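Local structure of hydrazine synthase beta subunit (Candidatus Kuenenia stuttgartiensis, 5C2V) at residues V47-V55 / R86-K94; P99-D107 / P144-G153. The protein forms part of the hydrazine synthase complex, which condenses nitric oxide with ammonium, and may modulate passage of the hydroxylamine intermediate between the gamma and alpha active sites. One frame throughout, in Å; residues are numbered along the deposited sequence.

How the contacts relate
Both contacts join consecutive blades of the beta-propeller, but at different radii. Contact 1 pairs the outer strands of two blades, with its centre 22 Å from that of the chain; contact 2 pairs the inner strands of the next two, 10 Å from the centre. The centres of the two contacts lie 21 Å apart and their nearest atoms about 7 Å, so they do not touch. Strand 88-94 of contact 1 leads directly to strand 99-104 of contact 2, and the connection carries Asp97, which binds calcium together with Asp77. The side chains of Glu92 in contact 1 and Ser100 in contact 2 each lie about 11 Å from this ion.

Contact 1. Residues V47-V55 / R86-K94; sequences VTGEVAVRV and RKQEIKEIK
The guanidinium of Arg54 has the carboxylate of Glu89 over one face, OE2 of Glu89 lying 3.5 Å above the plane, over its centre. The two planes are tilted 62° apart and the side chains cross at about a right angle. Glu89 OE1 lies well out of the guanidinium plane, so no N-H is aimed at it and the salt bridge, 3.3 Å from Arg54 NE to Glu89 OE1, is one of charge alone. Glu89 OE1 has its hydrogen bond with Ser80 OG, which would steady the carboxylate. Glu92 comes at the guanidinium obliquely, its carboxylate turned 51° from it, and its OE2 accepts from Arg54 NE in a second salt bridge whose modelled length is too short to be trusted. Chi1 (-51°) sets Arg54 CG beside its backbone N, and a bend at chi2 turns CD alongside Glu92 OE2. The other oxygen, Glu92 OE1, is met from above the carboxylate plane by Lys94 NZ at 2.9 Å, completing a network of two acids and two bases.

Farther along, Val51 sets both methyls against the backbone of Lys87 and Gln88: CG2 is 3.5 Å from Lys87 O, and CG1 is 4.1 Å from Gln88 N. The same CG2 also touches Lys87 CB at 3.9 Å. The lysine chain then runs out alongside the other strand, bringing Lys87 NZ to 3.8 Å from Thr48 O.

A classic beta bulge at Ile90 and Lys91, both facing Val81, lets Glu89 and Glu92 point toward the same neighbour although three residues apart. A G1 bulge, Lys87 and Gln88 both facing Asp83, lies where the strand begins. Side-chain packing without backbone pairing between outermost strands of consecutive four-stranded blades is characteristic of the rim of a beta-propeller.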
loop_
_atom_site.group_PDB
_atom_site.type_symbol
_atom_site.label_atom_id
_atom_site.label_comp_id
_atom_site.label_asym_id
_atom_site.label_seq_id
_atom_site.Cartn_x
_atom_site.Cartn_y
_atom_site.Cartn_z
ATOM N N VAL B 47 -36.426 19.447 -49.426
ATOM C CA VAL B 47 -36.699 18.314 -50.298
ATOM C C VAL B 47 -36.978 18.834 -51.699
ATOM O O VAL B 47 -37.945 19.562 -51.924
ATOM C CB VAL B 47 -37.896 17.478 -49.807
ATOM C CG1 VAL B 47 -38.217 16.373 -50.802
ATOM C CG2 VAL B 47 -37.608 16.897 -48.431
ATOM N N THR B 48 -36.122 18.450 -52.639
ATOM C CA THR B 48 -36.220 18.951 -54.003
ATOM C C THR B 48 -36.960 17.991 -54.926
ATOM O O THR B 48 -37.191 18.297 -56.095
ATOM C CB THR B 48 -34.823 19.239 -54.584
ATOM O OG1 THR B 48 -34.021 18.054 -54.515
ATOM C CG2 THR B 48 -34.142 20.350 -53.798
ATOM N N GLY B 49 -37.330 16.827 -54.401
ATOM C CA GLY B 49 -38.101 15.871 -55.171
ATOM C C GLY B 49 -38.104 14.470 -54.593
ATOM O O GLY B 49 -37.313 14.146 -53.706
ATOM N N GLU B 50 -38.999 13.634 -55.109
ATOM C CA GLU B 50 -39.048 12.227 -54.733
ATOM C C GLU B 50 -39.167 11.367 -55.988
ATOM O O GLU B 50 -40.157 11.451 -56.715
ATOM C CB GLU B 50 -40.216 11.969 -53.778
ATOM C CG GLU B 50 -40.276 10.561 -53.212
ATOM C CD GLU B 50 -41.330 10.422 -52.129
ATOM O OE1 GLU B 50 -41.978 11.438 -51.799
ATOM O OE2 GLU B 50 -41.511 9.301 -51.609
ATOM N N VAL B 51 -38.160 10.535 -56.235
ATOM C CA VAL B 51 -38.114 9.728 -57.450
ATOM C C VAL B 51 -38.557 8.292 -57.191
ATOM O O VAL B 51 -37.987 7.599 -56.349
ATOM C CB VAL B 51 -36.700 9.711 -58.059
ATOM C CG1 VAL B 51 -36.672 8.850 -59.313
ATOM C CG2 VAL B 51 -36.239 11.127 -58.367
ATOM N N ALA B 52 -39.570 7.849 -57.927
ATOM C CA ALA B 52 -40.126 6.516 -57.737
ATOM C C ALA B 52 -39.199 5.424 -58.263
ATOM O O ALA B 52 -38.684 5.507 -59.378
ATOM C CB ALA B 52 -41.487 6.415 -58.409
ATOM N N VAL B 53 -38.990 4.403 -57.438
ATOM C CA VAL B 53 -38.221 3.226 -57.822
ATOM C C VAL B 53 -39.039 1.973 -57.538
ATOM O O VAL B 53 -40.215 2.059 -57.180
ATOM C CB VAL B 53 -36.875 3.137 -57.077
ATOM C CG1 VAL B 53 -35.943 4.257 -57.518
ATOM C CG2 VAL B 53 -37.094 3.160 -55.572
ATOM N N ARG B 54 -38.418 0.811 -57.699
ATOM C CA ARG B 54 -39.100 -0.455 -57.460
ATOM C C ARG B 54 -39.283 -0.708 -55.964
ATOM O O ARG B 54 -38.970 0.145 -55.134
ATOM C CB ARG B 54 -38.332 -1.611 -58.102
ATOM C CG ARG B 54 -37.988 -1.398 -59.566
ATOM C CD ARG B 54 -39.196 -0.938 -60.364
ATOM N NE ARG B 54 -38.878 -0.759 -61.777
ATOM C CZ ARG B 54 -39.658 -0.121 -62.643
ATOM N NH1 ARG B 54 -40.807 0.406 -62.239
ATOM N NH2 ARG B 54 -39.290 -0.006 -63.911
ATOM N N VAL B 55 -39.801 -1.886 -55.633
ATOM C CA VAL B 55 -40.198 -2.208 -54.265
ATOM C C VAL B 55 -39.030 -2.295 -53.276
ATOM O O VAL B 55 -38.049 -3.001 -53.515
ATOM C CB VAL B 55 -40.973 -3.544 -54.228
ATOM C CG1 VAL B 55 -41.626 -3.748 -52.873
ATOM C CG2 VAL B 55 -42.020 -3.575 -55.332
ATOM N N ARG B 86 -32.891 14.687 -64.322
ATOM C CA ARG B 86 -34.256 14.497 -64.807
ATOM C C ARG B 86 -35.206 14.042 -63.703
ATOM O O ARG B 86 -36.426 14.140 -63.852
ATOM C CB ARG B 86 -34.283 13.480 -65.950
ATOM C CG ARG B 86 -33.703 13.980 -67.259
ATOM C CD ARG B 86 -33.810 12.906 -68.327
ATOM N NE ARG B 86 -35.177 12.407 -68.452
ATOM C CZ ARG B 86 -35.516 11.313 -69.127
ATOM N NH1 ARG B 86 -34.585 10.597 -69.743
ATOM N NH2 ARG B 86 -36.785 10.935 -69.186
ATOM N N LYS B 87 -34.638 13.541 -62.608
ATOM C CA LYS B 87 -35.411 13.013 -61.482
ATOM C C LYS B 87 -36.349 11.891 -61.932
ATOM O O LYS B 87 -37.527 11.876 -61.577
ATOM C CB LYS B 87 -36.207 14.130 -60.801
ATOM C CG LYS B 87 -35.386 15.366 -60.460
ATOM C CD LYS B 87 -36.280 16.515 -60.015
ATOM C CE LYS B 87 -35.479 17.787 -59.788
ATOM N NZ LYS B 87 -34.466 17.626 -58.710
ATOM N N GLN B 88 -35.815 10.957 -62.714
ATOM C CA GLN B 88 -36.609 9.878 -63.296
ATOM C C GLN B 88 -35.791 8.590 -63.422
ATOM O O GLN B 88 -34.600 8.639 -63.729
ATOM C CB GLN B 88 -37.143 10.309 -64.668
ATOM C CG GLN B 88 -37.833 9.217 -65.472
ATOM C CD GLN B 88 -39.206 8.866 -64.932
ATOM O OE1 GLN B 88 -39.778 9.603 -64.129
ATOM N NE2 GLN B 88 -39.744 7.736 -65.375
ATOM N N GLU B 89 -36.424 7.442 -63.188
ATOM C CA GLU B 89 -35.742 6.160 -63.354
ATOM C C GLU B 89 -35.710 5.757 -64.823
ATOM O O GLU B 89 -36.757 5.555 -65.439
ATOM C CB GLU B 89 -36.436 5.070 -62.534
ATOM C CG GLU B 89 -35.926 3.665 -62.822
ATOM C CD GLU B 89 -36.896 2.587 -62.376
ATOM O OE1 GLU B 89 -36.480 1.412 -62.283
ATOM O OE2 GLU B 89 -38.075 2.913 -62.125
ATOM N N ILE B 90 -34.510 5.638 -65.384
ATOM C CA ILE B 90 -34.382 5.305 -66.798
ATOM C C ILE B 90 -34.214 3.818 -67.126
ATOM O O ILE B 90 -34.350 3.429 -68.286
ATOM C CB ILE B 90 -33.188 6.059 -67.416
ATOM C CG1 ILE B 90 -31.884 5.620 -66.747
ATOM C CG2 ILE B 90 -33.384 7.562 -67.283
ATOM C CD1 ILE B 90 -30.683 6.460 -67.128
ATOM N N LYS B 91 -33.931 2.985 -66.126
ATOM C CA LYS B 91 -33.804 1.547 -66.372
ATOM C C LYS B 91 -33.944 0.708 -65.100
ATOM O O LYS B 91 -33.761 1.209 -63.988
ATOM C CB LYS B 91 -32.463 1.242 -67.053
ATOM C CG LYS B 91 -32.430 -0.089 -67.799
ATOM C CD LYS B 91 -31.158 -0.252 -68.618
ATOM C CE LYS B 91 -31.148 -1.584 -69.357
ATOM N NZ LYS B 91 -29.945 -1.738 -70.222
ATOM N N GLU B 92 -34.254 -0.575 -65.276
ATOM C CA GLU B 92 -34.210 -1.543 -64.186
ATOM C C GLU B 92 -33.401 -2.776 -64.587
ATOM O O GLU B 92 -33.787 -3.515 -65.493
ATOM C CB GLU B 92 -35.620 -1.960 -63.765
ATOM C CG GLU B 92 -35.644 -3.076 -62.731
ATOM C CD GLU B 92 -37.048 -3.539 -62.401
ATOM O OE1 GLU B 92 -37.192 -4.622 -61.792
ATOM O OE2 GLU B 92 -38.009 -2.823 -62.750
ATOM N N ILE B 93 -32.281 -2.994 -63.904
ATOM C CA ILE B 93 -31.443 -4.164 -64.147
ATOM C C ILE B 93 -31.759 -5.234 -63.110
ATOM O O ILE B 93 -31.956 -4.922 -61.942
ATOM C CB ILE B 93 -29.945 -3.809 -64.083
ATOM C CG1 ILE B 93 -29.678 -2.497 -64.819
ATOM C CG2 ILE B 93 -29.099 -4.942 -64.649
ATOM C CD1 ILE B 93 -28.264 -1.992 -64.669
ATOM N N LYS B 94 -31.814 -6.494 -63.525
ATOM C CA LYS B 94 -32.173 -7.555 -62.590
ATOM C C LYS B 94 -30.948 -8.299 -62.060
ATOM O O LYS B 94 -30.060 -8.692 -62.818
ATOM C CB LYS B 94 -33.159 -8.525 -63.241
ATOM C CG LYS B 94 -34.497 -7.873 -63.558
ATOM C CD LYS B 94 -35.597 -8.892 -63.796
ATOM C CE LYS B 94 -36.946 -8.203 -63.936
ATOM N NZ LYS B 94 -37.249 -7.335 -62.762
#

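Contact 2. Residues P99-D107 / P144-G153; sequences PSGIKISPD and PRMVEISPDG
Lys103 and Glu148 reach for each other across the gap between two inner strands, their side chains meeting at a slant. The CA-CB bond of Glu148 points away from strand 99-104, but a bend at chi2 (80°) brings the carboxylate back, and Glu148 OE2 forms a salt bridge of 3.5 Å with Lys103 NZ. Glu148 OE1 is held by Tyr197 N, in the following blade. On its way the lysine chain passes Met146, whose doubly bent side chain lays SD 3.8 Å from Lys103 CE and beside the bare CA of Gly101.

At the far end Ile149 points toward the partner segment. Its CD1 lies 3.7 Å from Ser105 CA, while its CG2 branch meets Pro106 CD at 3.9 Å. The proline ring also packs on the type I turn of Ser150 to Gly153, with Pro106 CG 3.8 Å from Gly153 CA.

At the opposite end a water lies in plane at the edge of the Arg145 guanidinium, accepting from Arg145 NE at 2.7 Å and donating to Ser100 O at 2.9 Å. Arg145 NH2 makes a salt bridge to Glu69 of the gamma subunit.

Strands 99-104 and 144-149 run nearly parallel (4°) without hydrogen bonds between them. Each pairs antiparallel within its own blade, with 110-115 and 155-160 respectively, while the side chains of Ile102 and Ile104, on the side turned from 144-149, touch strand 68-73 of the preceding blade.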
loop_
_atom_site.group_PDB
_atom_site.type_symbol
_atom_site.label_atom_id
_atom_site.label_comp_id
_atom_site.label_asym_id
_atom_site.label_seq_id
_atom_site.Cartn_x
_atom_site.Cartn_y
_atom_site.Cartn_z
ATOM N N PRO B 99 -30.629 -7.290 -53.238
ATOM C CA PRO B 99 -29.420 -6.480 -53.095
ATOM C C PRO B 99 -29.528 -5.583 -51.861
ATOM O O PRO B 99 -30.482 -4.814 -51.745
ATOM C CB PRO B 99 -29.400 -5.660 -54.384
ATOM C CG PRO B 99 -30.833 -5.611 -54.833
ATOM C CD PRO B 99 -31.434 -6.923 -54.415
ATOM N N SER B 100 -28.558 -5.679 -50.957
ATOM C CA SER B 100 -28.538 -4.817 -49.780
ATOM C C SER B 100 -27.575 -3.642 -49.895
ATOM O O SER B 100 -27.525 -2.785 -49.012
ATOM C CB SER B 100 -28.203 -5.642 -48.537
ATOM O OG SER B 100 -26.979 -6.331 -48.702
ATOM N N GLY B 101 -26.812 -3.598 -50.981
ATOM C CA GLY B 101 -25.823 -2.551 -51.148
ATOM C C GLY B 101 -25.190 -2.519 -52.521
ATOM O O GLY B 101 -25.119 -3.535 -53.220
ATOM N N ILE B 102 -24.705 -1.340 -52.893
ATOM C CA ILE B 102 -24.144 -1.115 -54.215
ATOM C C ILE B 102 -23.072 -0.028 -54.161
ATOM O O ILE B 102 -23.196 0.927 -53.393
ATOM C CB ILE B 102 -25.255 -0.733 -55.216
ATOM C CG1 ILE B 102 -24.719 -0.665 -56.646
ATOM C CG2 ILE B 102 -25.943 0.567 -54.802
ATOM C CD1 ILE B 102 -25.812 -0.615 -57.687
ATOM N N LYS B 103 -22.017 -0.175 -54.959
ATOM C CA LYS B 103 -20.978 0.858 -55.023
ATOM C C LYS B 103 -20.348 0.994 -56.405
ATOM O O LYS B 103 -20.134 0.007 -57.100
ATOM C CB LYS B 103 -19.889 0.588 -53.984
ATOM C CG LYS B 103 -20.236 1.119 -52.606
ATOM C CD LYS B 103 -19.601 0.310 -51.507
ATOM C CE LYS B 103 -19.908 0.921 -50.149
ATOM N NZ LYS B 103 -20.259 2.359 -50.252
ATOM N N ILE B 104 -20.045 2.229 -56.790
ATOM C CA ILE B 104 -19.485 2.506 -58.108
ATOM C C ILE B 104 -17.959 2.525 -58.070
ATOM O O ILE B 104 -17.360 3.044 -57.128
ATOM C CB ILE B 104 -19.994 3.854 -58.661
ATOM C CG1 ILE B 104 -21.487 4.026 -58.368
ATOM C CG2 ILE B 104 -19.712 3.967 -60.153
ATOM C CD1 ILE B 104 -22.372 3.016 -59.063
ATOM N N SER B 105 -17.338 1.951 -59.096
ATOM C CA SER B 105 -15.884 1.940 -59.219
ATOM C C SER B 105 -15.339 3.363 -59.336
ATOM O O SER B 105 -16.056 4.265 -59.771
ATOM C CB SER B 105 -15.461 1.101 -60.429
ATOM O OG SER B 105 -15.947 1.665 -61.635
ATOM N N PRO B 106 -14.072 3.573 -58.932
ATOM C CA PRO B 106 -13.435 4.894 -59.011
ATOM C C PRO B 106 -13.500 5.518 -60.404
ATOM O O PRO B 106 -13.707 6.725 -60.521
ATOM C CB PRO B 106 -11.986 4.602 -58.618
ATOM C CG PRO B 106 -12.080 3.426 -57.719
ATOM C CD PRO B 106 -13.204 2.587 -58.262
ATOM N N ASP B 107 -13.331 4.703 -61.441
ATOM C CA ASP B 107 -13.412 5.197 -62.812
ATOM C C ASP B 107 -14.863 5.411 -63.234
ATOM O O ASP B 107 -15.138 6.010 -64.274
ATOM C CB ASP B 107 -12.710 4.235 -63.777
ATOM C CG ASP B 107 -13.127 2.787 -63.576
ATOM O OD1 ASP B 107 -14.268 2.541 -63.133
ATOM O OD2 ASP B 107 -12.307 1.891 -63.867
ATOM N N PRO B 144 -23.705 -11.882 -48.516
ATOM C CA PRO B 144 -22.957 -10.624 -48.429
ATOM C C PRO B 144 -23.896 -9.458 -48.128
ATOM O O PRO B 144 -24.872 -9.268 -48.852
ATOM C CB PRO B 144 -22.334 -10.478 -49.825
ATOM C CG PRO B 144 -22.439 -11.835 -50.455
ATOM C CD PRO B 144 -23.647 -12.478 -49.861
ATOM N N ARG B 145 -23.604 -8.690 -47.084
ATOM C CA ARG B 145 -24.448 -7.552 -46.725
ATOM C C ARG B 145 -24.135 -6.296 -47.533
ATOM O O ARG B 145 -25.034 -5.600 -48.005
ATOM C CB ARG B 145 -24.317 -7.251 -45.230
ATOM C CG ARG B 145 -25.199 -6.114 -44.738
ATOM C CD ARG B 145 -26.658 -6.333 -45.109
ATOM N NE ARG B 145 -27.521 -5.297 -44.550
ATOM C CZ ARG B 145 -28.305 -5.469 -43.490
ATOM N NH1 ARG B 145 -28.346 -6.644 -42.877
ATOM N NH2 ARG B 145 -29.055 -4.469 -43.047
ATOM N N MET B 146 -22.845 -6.019 -47.685
ATOM C CA MET B 146 -22.375 -4.779 -48.286
ATOM C C MET B 146 -20.994 -5.012 -48.886
ATOM O O MET B 146 -20.271 -5.904 -48.444
ATOM C CB MET B 146 -22.338 -3.664 -47.231
ATOM C CG MET B 146 -21.683 -2.358 -47.660
ATOM S SD MET B 146 -22.548 -1.509 -48.991
ATOM C CE MET B 146 -23.705 -0.513 -48.055
ATOM N N VAL B 147 -20.623 -4.228 -49.893
ATOM C CA VAL B 147 -19.254 -4.269 -50.382
ATOM C C VAL B 147 -18.573 -2.936 -50.109
ATOM O O VAL B 147 -19.205 -2.011 -49.611
ATOM C CB VAL B 147 -19.203 -4.570 -51.887
ATOM C CG1 VAL B 147 -19.686 -5.985 -52.161
ATOM C CG2 VAL B 147 -20.032 -3.554 -52.658
ATOM N N GLU B 148 -17.282 -2.850 -50.409
ATOM C CA GLU B 148 -16.572 -1.574 -50.410
ATOM C C GLU B 148 -15.392 -1.642 -51.377
ATOM O O GLU B 148 -14.724 -2.672 -51.465
ATOM C CB GLU B 148 -16.106 -1.212 -48.996
ATOM C CG GLU B 148 -15.199 0.011 -48.898
ATOM C CD GLU B 148 -15.952 1.330 -48.942
ATOM O OE1 GLU B 148 -15.606 2.237 -48.156
ATOM O OE2 GLU B 148 -16.874 1.474 -49.770
ATOM N N ILE B 149 -15.112 -0.546 -52.073
ATOM C CA ILE B 149 -13.988 -0.521 -53.003
ATOM C C ILE B 149 -12.836 0.319 -52.460
ATOM O O ILE B 149 -13.036 1.431 -51.971
ATOM C CB ILE B 149 -14.404 0.018 -54.385
ATOM C CG1 ILE B 149 -15.624 -0.741 -54.908
ATOM C CG2 ILE B 149 -13.250 -0.089 -55.371
ATOM C CD1 ILE B 149 -16.046 -0.331 -56.301
ATOM N N SER B 150 -11.630 -0.233 -52.544
ATOM C CA SER B 150 -10.423 0.446 -52.089
ATOM C C SER B 150 -10.144 1.698 -52.922
ATOM O O SER B 150 -10.559 1.778 -54.078
ATOM C CB SER B 150 -9.233 -0.512 -52.148
ATOM O OG SER B 150 -9.028 -0.991 -53.466
ATOM N N PRO B 151 -9.447 2.685 -52.330
ATOM C CA PRO B 151 -9.126 3.940 -53.024
ATOM C C PRO B 151 -8.346 3.742 -54.324
ATOM O O PRO B 151 -8.493 4.549 -55.241
ATOM C CB PRO B 151 -8.279 4.706 -51.996
ATOM C CG PRO B 151 -7.851 3.684 -50.991
ATOM C CD PRO B 151 -8.967 2.699 -50.939
ATOM N N ASP B 152 -7.533 2.693 -54.404
ATOM C CA ASP B 152 -6.802 2.400 -55.633
ATOM C C ASP B 152 -7.678 1.614 -56.605
ATOM O O ASP B 152 -7.328 1.441 -57.772
ATOM C CB ASP B 152 -5.510 1.633 -55.333
ATOM C CG ASP B 152 -5.760 0.336 -54.593
ATOM O OD1 ASP B 152 -6.607 0.328 -53.676
ATOM O OD2 ASP B 152 -5.108 -0.675 -54.926
ATOM N N GLY B 153 -8.816 1.139 -56.110
ATOM C CA GLY B 153 -9.814 0.490 -56.943
ATOM C C GLY B 153 -9.416 -0.849 -57.529
ATOM O O GLY B 153 -10.048 -1.327 -58.469
HETATM O O HOH W 1 -26.869 -3.322 -46.277
#